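Local coordinates for PpBBE-like 1 D396N (Physcomitrella patens subsp. patens, PDB 6EO5), which oxidises cellobiose as a flavin-dependent oxidase of the berberine bridge enzyme-like family, at residues M259-V264 with S359-I364; M395-S400 with S410-Y415. All coordinates share one frame; numbering follows the deposited sequence.

Interaction 1 of 2, residues M259-V264 with S359-I364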
ATOM      1  N   MET A 259     -14.463   0.482  11.651  1.00 52.09           N
ATOM      2  CA  MET A 259     -15.833   0.040  11.856  1.00 53.70           C
ATOM      3  C   MET A 259     -15.889  -1.428  11.456  1.00 56.55           C
ATOM      4  O   MET A 259     -15.214  -1.823  10.506  1.00 55.78           O
ATOM      5  CB  MET A 259     -16.773   0.898  11.001  1.00 52.93           C
ATOM      6  CG  MET A 259     -18.228   0.581  11.052  1.00 57.48           C
ATOM      7  SD  MET A 259     -19.142   1.627   9.888  1.00 67.78           S
ATOM      8  CE  MET A 259     -18.725   3.255  10.483  1.00 55.80           C
ATOM      9  N   ASP A 260     -16.650  -2.239  12.184  1.00 55.50           N
ATOM     10  CA  ASP A 260     -16.768  -3.644  11.812  1.00 52.50           C
ATOM     11  C   ASP A 260     -18.113  -4.177  12.300  1.00 55.06           C
ATOM     12  O   ASP A 260     -18.773  -3.537  13.128  1.00 53.39           O
ATOM     13  CB  ASP A 260     -15.573  -4.469  12.335  1.00 52.45           C
ATOM     14  CG  ASP A 260     -15.610  -4.737  13.831  1.00 55.52           C
ATOM     15  OD1 ASP A 260     -16.699  -4.944  14.412  1.00 57.78           O
ATOM     16  OD2 ASP A 260     -14.511  -4.778  14.426  1.00 55.35           O
ATOM     17  N   PRO A 261     -18.568  -5.328  11.772  1.00 56.48           N
ATOM     18  CA  PRO A 261     -19.956  -5.770  12.030  1.00 55.96           C
ATOM     19  C   PRO A 261     -20.227  -6.219  13.456  1.00 55.91           C
ATOM     20  O   PRO A 261     -21.399  -6.387  13.812  1.00 57.47           O
ATOM     21  CB  PRO A 261     -20.151  -6.933  11.046  1.00 56.05           C
ATOM     22  CG  PRO A 261     -19.072  -6.750  10.018  1.00 60.14           C
ATOM     23  CD  PRO A 261     -17.915  -6.173  10.757  1.00 51.42           C
ATOM     24  N   SER A 262     -19.201  -6.416  14.281  1.00 55.73           N
ATOM     25  CA  SER A 262     -19.424  -6.695  15.694  1.00 55.81           C
ATOM     26  C   SER A 262     -19.828  -5.459  16.485  1.00 58.13           C
ATOM     27  O   SER A 262     -20.177  -5.586  17.660  1.00 61.07           O
ATOM     28  CB  SER A 262     -18.169  -7.305  16.319  1.00 49.62           C
ATOM     29  OG  SER A 262     -17.201  -6.310  16.608  1.00 57.68           O
ATOM     30  N   GLY A 263     -19.773  -4.277  15.886  1.00 59.21           N
ATOM     31  CA  GLY A 263     -20.158  -3.046  16.545  1.00 59.67           C
ATOM     32  C   GLY A 263     -19.004  -2.146  16.943  1.00 57.85           C
ATOM     33  O   GLY A 263     -19.254  -1.009  17.364  1.00 61.05           O
ATOM     34  N   VAL A 264     -17.757  -2.606  16.839  1.00 55.94           N
ATOM     35  CA  VAL A 264     -16.617  -1.756  17.159  1.00 56.05           C
ATOM     36  C   VAL A 264     -16.510  -0.632  16.138  1.00 55.64           C
ATOM     37  O   VAL A 264     -16.765  -0.829  14.940  1.00 57.86           O
ATOM     38  CB  VAL A 264     -15.328  -2.594  17.203  1.00 53.27           C
ATOM     39  CG1 VAL A 264     -14.117  -1.714  17.481  1.00 52.40           C
ATOM     40  CG2 VAL A 264     -15.451  -3.687  18.246  1.00 51.13           C
ATOM     41  N   SER A 359     -20.464 -10.838   8.635  1.00 56.07           N
ATOM     42  CA  SER A 359     -19.572 -10.847   9.787  1.00 56.72           C
ATOM     43  C   SER A 359     -18.171 -11.261   9.341  1.00 56.32           C
ATOM     44  O   SER A 359     -17.939 -11.617   8.184  1.00 58.43           O
ATOM     45  CB  SER A 359     -20.113 -11.771  10.872  1.00 50.37           C
ATOM     46  OG  SER A 359     -19.785 -13.107  10.579  1.00 62.88           O
ATOM     47  N   ASN A 360     -17.237 -11.212  10.282  1.00 58.86           N
ATOM     48  CA  ASN A 360     -15.830 -11.480  10.016  1.00 57.89           C
ATOM     49  C   ASN A 360     -15.343 -10.637   8.834  1.00 56.63           C
ATOM     50  O   ASN A 360     -14.887 -11.144   7.808  1.00 55.98           O
ATOM     51  CB  ASN A 360     -15.603 -12.982   9.799  1.00 59.99           C
ATOM     52  CG  ASN A 360     -14.134 -13.391   9.922  1.00 67.04           C
ATOM     53  OD1 ASN A 360     -13.276 -12.616  10.359  1.00 71.11           O
ATOM     54  ND2 ASN A 360     -13.842 -14.624   9.531  1.00 69.60           N
ATOM     55  N   ALA A 361     -15.471  -9.317   9.004  1.00 55.84           N
ATOM     56  CA  ALA A 361     -15.008  -8.312   8.053  1.00 52.84           C
ATOM     57  C   ALA A 361     -14.589  -7.053   8.815  1.00 57.11           C
ATOM     58  O   ALA A 361     -14.880  -6.900  10.006  1.00 56.23           O
ATOM     59  CB  ALA A 361     -16.093  -7.972   7.033  1.00 50.09           C
ATOM     60  N   TYR A 362     -13.907  -6.137   8.122  1.00 55.21           N
ATOM     61  CA  TYR A 362     -13.625  -4.831   8.707  1.00 51.81           C
ATOM     62  C   TYR A 362     -13.520  -3.772   7.612  1.00 51.29           C
ATOM     63  O   TYR A 362     -13.421  -4.080   6.422  1.00 50.38           O
ATOM     64  CB  TYR A 362     -12.370  -4.866   9.581  1.00 51.70           C
ATOM     65  CG  TYR A 362     -11.097  -5.252   8.877  1.00 51.80           C
ATOM     66  CD1 TYR A 362     -10.283  -4.291   8.307  1.00 52.74           C
ATOM     67  CD2 TYR A 362     -10.686  -6.571   8.820  1.00 47.96           C
ATOM     68  CE1 TYR A 362      -9.106  -4.645   7.671  1.00 58.03           C
ATOM     69  CE2 TYR A 362      -9.514  -6.934   8.190  1.00 46.58           C
ATOM     70  CZ  TYR A 362      -8.725  -5.973   7.611  1.00 54.23           C
ATOM     71  OH  TYR A 362      -7.537  -6.317   6.983  1.00 55.40           O
ATOM     72  N   PHE A 363     -13.568  -2.504   8.041  1.00 52.56           N
ATOM     73  CA  PHE A 363     -13.715  -1.351   7.148  1.00 51.08           C
ATOM     74  C   PHE A 363     -12.944  -0.160   7.710  1.00 55.26           C
ATOM     75  O   PHE A 363     -13.190   0.258   8.849  1.00 56.12           O
ATOM     76  CB  PHE A 363     -15.196  -1.012   6.967  1.00 50.18           C
ATOM     77  CG  PHE A 363     -16.010  -2.180   6.486  1.00 55.13           C
ATOM     78  CD1 PHE A 363     -16.517  -3.113   7.390  1.00 51.98           C
ATOM     79  CD2 PHE A 363     -16.235  -2.380   5.127  1.00 51.02           C
ATOM     80  CE1 PHE A 363     -17.241  -4.221   6.946  1.00 51.71           C
ATOM     81  CE2 PHE A 363     -16.971  -3.479   4.687  1.00 49.17           C
ATOM     82  CZ  PHE A 363     -17.472  -4.394   5.598  1.00 46.99           C
ATOM     83  N   ILE A 364     -12.021   0.392   6.914  1.00 53.17           N
ATOM     84  CA  ILE A 364     -11.078   1.416   7.358  1.00 49.31           C
ATOM     85  C   ILE A 364     -11.120   2.576   6.367  1.00 54.07           C
ATOM     86  O   ILE A 364     -11.072   2.359   5.153  1.00 53.00           O
ATOM     87  CB  ILE A 364      -9.648   0.847   7.472  1.00 50.90           C
ATOM     88  CG1 ILE A 364      -9.611  -0.327   8.445  1.00 51.73           C
ATOM     89  CG2 ILE A 364      -8.614   1.923   7.867  1.00 43.71           C
ATOM     90  CD1 ILE A 364      -8.248  -0.953   8.544  1.00 45.76           C
TER
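Met259 and Phe363 pair backbone to backbone where the last residue of strand 253-259 meets strand 361-367. They form an antiparallel hydrogen-bonded pair whose two bonds are both bent and weak: Met259 N reaches Phe363 O at 3.1 Å, and Phe363 N returns to Met259 O at 3.0 Å, with an N-H...O angle of 128°. Beyond this pair the strands separate, because the chain reverses in a type I beta turn from Asp260 to Gly263, closed by Gly263 N on Asp260 O; it is the turn of the beta hairpin formed by strands 253-259 and 264-271.

A carboxylate braces the turn from within. Asp260 OD1 accepts Ser262 OG at 2.6 Å on its syn side, 19° out of the carboxylate plane, and also takes a weak bond from Ser262 N. The torsion chi1 of 74° sets the Asp260 carboxylate between backbone N and carbonyl carbon, over the turn, and OD2 binds the hydroxyl of Tyr258.

Apolar contact fills in where pairing stops. Pro261 turns its ring toward the other segment: CG lies 4.1 Å from Ser359 CA and 4.4 Å from Ala361 CB, while CD approaches the edge of the Phe363 ring, 4.3 Å from CE1. Met259 O sits in the plane of that ring at the same rim, 3.6 Å from Phe363 CD1, where the polarised aromatic C-H bonds are likely to suit a carbonyl oxygen.

The side chains of Met259 and Phe363 leave the same face of the sheet. There Met355 of helix 345-355 touches both, together with Pro261, and Tyr411 of helix 405-420 packs on Pro261, Ala361 and Phe363. Tyr362 faces the other way, toward the flavin side, and its backbone pairs with Val396 in the next strand, 391-398.

Interaction 2 of 2, residues M395-S400 with S410-Y415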
ATOM      1  N   MET A 395     -12.234  -2.286   2.316  1.00 48.72           N
ATOM      2  CA  MET A 395     -13.276  -3.264   2.634  1.00 50.82           C
ATOM      3  C   MET A 395     -12.685  -4.667   2.571  1.00 52.43           C
ATOM      4  O   MET A 395     -12.352  -5.147   1.484  1.00 57.02           O
ATOM      5  CB  MET A 395     -14.444  -3.140   1.658  1.00 47.88           C
ATOM      6  CG  MET A 395     -14.773  -1.722   1.282  1.00 48.86           C
ATOM      7  SD  MET A 395     -15.749  -1.658  -0.221  1.00 53.51           S
ATOM      8  CE  MET A 395     -16.022   0.088  -0.429  1.00 48.96           C
ATOM      9  N   VAL A 396     -12.586  -5.338   3.718  1.00 50.37           N
ATOM     10  CA  VAL A 396     -11.951  -6.650   3.828  1.00 52.63           C
ATOM     11  C   VAL A 396     -12.952  -7.639   4.418  1.00 55.11           C
ATOM     12  O   VAL A 396     -13.574  -7.350   5.447  1.00 55.11           O
ATOM     13  CB  VAL A 396     -10.681  -6.596   4.703  1.00 55.83           C
ATOM     14  CG1 VAL A 396      -9.997  -7.957   4.744  1.00 54.40           C
ATOM     15  CG2 VAL A 396      -9.719  -5.520   4.215  1.00 51.55           C
ATOM     16  N   ALA A 397     -13.105  -8.803   3.773  1.00 57.17           N
ATOM     17  CA  ALA A 397     -13.890  -9.919   4.304  1.00 55.25           C
ATOM     18  C   ALA A 397     -13.025 -11.170   4.338  1.00 55.88           C
ATOM     19  O   ALA A 397     -12.444 -11.551   3.318  1.00 56.44           O
ATOM     20  CB  ALA A 397     -15.145 -10.181   3.474  1.00 50.98           C
ATOM     21  N   SER A 398     -12.956 -11.811   5.504  1.00 56.50           N
ATOM     22  CA  SER A 398     -12.024 -12.900   5.759  1.00 54.69           C
ATOM     23  C   SER A 398     -12.768 -14.201   6.016  1.00 61.52           C
ATOM     24  O   SER A 398     -13.965 -14.214   6.326  1.00 62.22           O
ATOM     25  CB  SER A 398     -11.124 -12.594   6.964  1.00 57.98           C
ATOM     26  OG  SER A 398     -10.404 -11.389   6.780  1.00 54.81           O
ATOM     27  N   TRP A 399     -12.036 -15.306   5.879  1.00 61.20           N
ATOM     28  CA  TRP A 399     -12.548 -16.613   6.261  1.00 58.47           C
ATOM     29  C   TRP A 399     -11.384 -17.518   6.621  1.00 59.68           C
ATOM     30  O   TRP A 399     -10.248 -17.295   6.205  1.00 57.84           O
ATOM     31  CB  TRP A 399     -13.409 -17.247   5.162  1.00 61.28           C
ATOM     32  CG  TRP A 399     -12.768 -17.443   3.801  1.00 63.66           C
ATOM     33  CD1 TRP A 399     -12.208 -18.596   3.310  1.00 64.69           C
ATOM     34  CD2 TRP A 399     -12.679 -16.475   2.739  1.00 62.71           C
ATOM     35  NE1 TRP A 399     -11.770 -18.401   2.018  1.00 64.37           N
ATOM     36  CE2 TRP A 399     -12.048 -17.111   1.645  1.00 62.13           C
ATOM     37  CE3 TRP A 399     -13.074 -15.140   2.608  1.00 55.51           C
ATOM     38  CZ2 TRP A 399     -11.798 -16.449   0.438  1.00 58.79           C
ATOM     39  CZ3 TRP A 399     -12.827 -14.488   1.411  1.00 58.47           C
ATOM     40  CH2 TRP A 399     -12.193 -15.143   0.340  1.00 57.29           C
ATOM     41  N   SER A 400     -11.693 -18.543   7.415  1.00 62.38           N
ATOM     42  CA  SER A 400     -10.743 -19.570   7.807  1.00 61.52           C
ATOM     43  C   SER A 400     -11.124 -20.948   7.288  1.00 71.68           C
ATOM     44  O   SER A 400     -10.381 -21.908   7.511  1.00 77.63           O
ATOM     45  CB  SER A 400     -10.650 -19.643   9.330  1.00 62.71           C
ATOM     46  OG  SER A 400     -11.790 -20.341   9.806  1.00 74.55           O
ATOM     47  N   SER A 410     -19.215 -12.728  -1.854  1.00 56.73           N
ATOM     48  CA  SER A 410     -20.462 -12.084  -2.246  1.00 54.91           C
ATOM     49  C   SER A 410     -20.827 -10.968  -1.284  1.00 55.31           C
ATOM     50  O   SER A 410     -21.324  -9.919  -1.703  1.00 53.50           O
ATOM     51  CB  SER A 410     -21.576 -13.118  -2.304  1.00 58.22           C
ATOM     52  OG  SER A 410     -21.513 -13.797  -3.537  1.00 67.06           O
ATOM     53  N   TYR A 411     -20.592 -11.183   0.011  1.00 57.13           N
ATOM     54  CA  TYR A 411     -20.897 -10.172   1.014  1.00 53.26           C
ATOM     55  C   TYR A 411     -20.134  -8.880   0.747  1.00 53.32           C
ATOM     56  O   TYR A 411     -20.728  -7.799   0.693  1.00 58.62           O
ATOM     57  CB  TYR A 411     -20.580 -10.729   2.396  1.00 53.64           C
ATOM     58  CG  TYR A 411     -20.461  -9.706   3.487  1.00 56.75           C
ATOM     59  CD1 TYR A 411     -21.573  -9.002   3.936  1.00 57.54           C
ATOM     60  CD2 TYR A 411     -19.236  -9.467   4.104  1.00 56.98           C
ATOM     61  CE1 TYR A 411     -21.463  -8.073   4.951  1.00 58.33           C
ATOM     62  CE2 TYR A 411     -19.114  -8.545   5.121  1.00 56.42           C
ATOM     63  CZ  TYR A 411     -20.231  -7.850   5.538  1.00 57.59           C
ATOM     64  OH  TYR A 411     -20.113  -6.931   6.545  1.00 59.53           O
ATOM     65  N   ILE A 412     -18.822  -8.974   0.529  1.00 52.93           N
ATOM     66  CA  ILE A 412     -18.044  -7.750   0.377  1.00 55.41           C
ATOM     67  C   ILE A 412     -18.270  -7.107  -0.990  1.00 56.03           C
ATOM     68  O   ILE A 412     -18.059  -5.894  -1.148  1.00 56.97           O
ATOM     69  CB  ILE A 412     -16.548  -8.023   0.642  1.00 48.29           C
ATOM     70  CG1 ILE A 412     -15.861  -6.740   1.086  1.00 50.97           C
ATOM     71  CG2 ILE A 412     -15.865  -8.612  -0.580  1.00 49.65           C
ATOM     72  CD1 ILE A 412     -16.128  -6.369   2.538  1.00 49.40           C
ATOM     73  N   THR A 413     -18.723  -7.880  -1.977  1.00 49.10           N
ATOM     74  CA  THR A 413     -19.036  -7.303  -3.280  1.00 52.42           C
ATOM     75  C   THR A 413     -20.404  -6.623  -3.281  1.00 55.54           C
ATOM     76  O   THR A 413     -20.573  -5.563  -3.901  1.00 53.79           O
ATOM     77  CB  THR A 413     -18.962  -8.388  -4.350  1.00 50.27           C
ATOM     78  OG1 THR A 413     -17.607  -8.848  -4.434  1.00 54.01           O
ATOM     79  CG2 THR A 413     -19.407  -7.853  -5.700  1.00 44.94           C
ATOM     80  N   ARG A 414     -21.389  -7.214  -2.601  1.00 54.16           N
ATOM     81  CA  ARG A 414     -22.640  -6.510  -2.346  1.00 51.90           C
ATOM     82  C   ARG A 414     -22.377  -5.179  -1.658  1.00 57.36           C
ATOM     83  O   ARG A 414     -22.934  -4.142  -2.042  1.00 57.26           O
ATOM     84  CB  ARG A 414     -23.554  -7.363  -1.472  1.00 56.57           C
ATOM     85  CG  ARG A 414     -24.271  -8.476  -2.160  1.00 54.77           C
ATOM     86  CD  ARG A 414     -25.207  -9.127  -1.164  1.00 58.80           C
ATOM     87  NE  ARG A 414     -24.530 -10.026  -0.224  1.00 64.49           N
ATOM     88  CZ  ARG A 414     -24.566 -11.360  -0.313  1.00 71.02           C
ATOM     89  NH1 ARG A 414     -25.263 -11.941  -1.305  1.00 62.79           N
ATOM     90  NH2 ARG A 414     -23.916 -12.113   0.589  1.00 69.49           N
ATOM     91  N   TYR A 415     -21.531  -5.197  -0.620  1.00 55.24           N
ATOM     92  CA  TYR A 415     -21.222  -3.987   0.126  1.00 48.22           C
ATOM     93  C   TYR A 415     -20.637  -2.919  -0.786  1.00 52.24           C
ATOM     94  O   TYR A 415     -21.053  -1.753  -0.744  1.00 51.99           O
ATOM     95  CB  TYR A 415     -20.259  -4.323   1.263  1.00 51.59           C
ATOM     96  CG  TYR A 415     -19.774  -3.124   2.077  1.00 52.85           C
ATOM     97  CD1 TYR A 415     -18.730  -2.311   1.624  1.00 52.57           C
ATOM     98  CD2 TYR A 415     -20.344  -2.821   3.304  1.00 48.94           C
ATOM     99  CE1 TYR A 415     -18.289  -1.221   2.365  1.00 55.62           C
ATOM    100  CE2 TYR A 415     -19.905  -1.742   4.051  1.00 52.32           C
ATOM    101  CZ  TYR A 415     -18.884  -0.949   3.583  1.00 53.23           C
ATOM    102  OH  TYR A 415     -18.456   0.109   4.338  1.00 49.76           O
TER
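Met395 crosses the CD1-CE1 edge of the Tyr415 ring, a Met-aromatic contact in the beta-alpha unit formed by strand 391-398 and helix 405-420. Helix and strand run nearly antiparallel, at 163° with their axes 8.3 Å apart. The helix packs on one face of the sheet and meets the strand here through side chains alone, with no hydrogen bond across.

The thioether comes at the rim of the ring: SD is 4.7 Å from the Tyr415 ring centroid, 81° off the normal, and 3.6 Å from CD1. Extended beyond CG, the Met395 chain lies across that edge, with CG, SD and CE each near it and CE in the ring plane. On the helix, chi1 of 176° turns the Tyr415 ring toward the sheet, where it also meets the ring of Phe363. With an alanine in place of Met395, the CD1-CE1 edge of Tyr415 would probably lose its sulfur and methyl neighbours, leaving a gap between ring and strand.

One turn back, Ile412 places its CG1 branch on the strand between Met395 and Ala397. Its CD1 meets Met395 CB at 3.7 Å and lies close to the backbone that follows, while Ile412 CB rests on Ala397 CB at 3.8 Å. The small alanine is consistent with the close approach of the helix here.

The third helix residue, Tyr411, stands beside Ala397 edge-on: its hydroxyl is held by the carbonyl oxygen of Met355, and its CD2 lies 4.2 Å from Ala397 CB, which sits near the ring plane.

In the fold
From the N terminus, the chain runs through strand 253-259 and turns at 259-264, then makes a long excursion, through strands and helices, before strand 361-367 returns to close interaction 1 across almost a hundred residues. Only after that does interaction 2 open: strand 391-398 leads by a short connection into helix 405-420, which folds back on it, so the two loops follow in series and neither nests nor crosses. Strands 361-367 and 391-398 are neighbours in one seven-stranded antiparallel sheet, joined by bonds such as Ser398 N to Asn360 O. Helix 405-420 spans both contacts, lying against these two strands and the 259-264 turn.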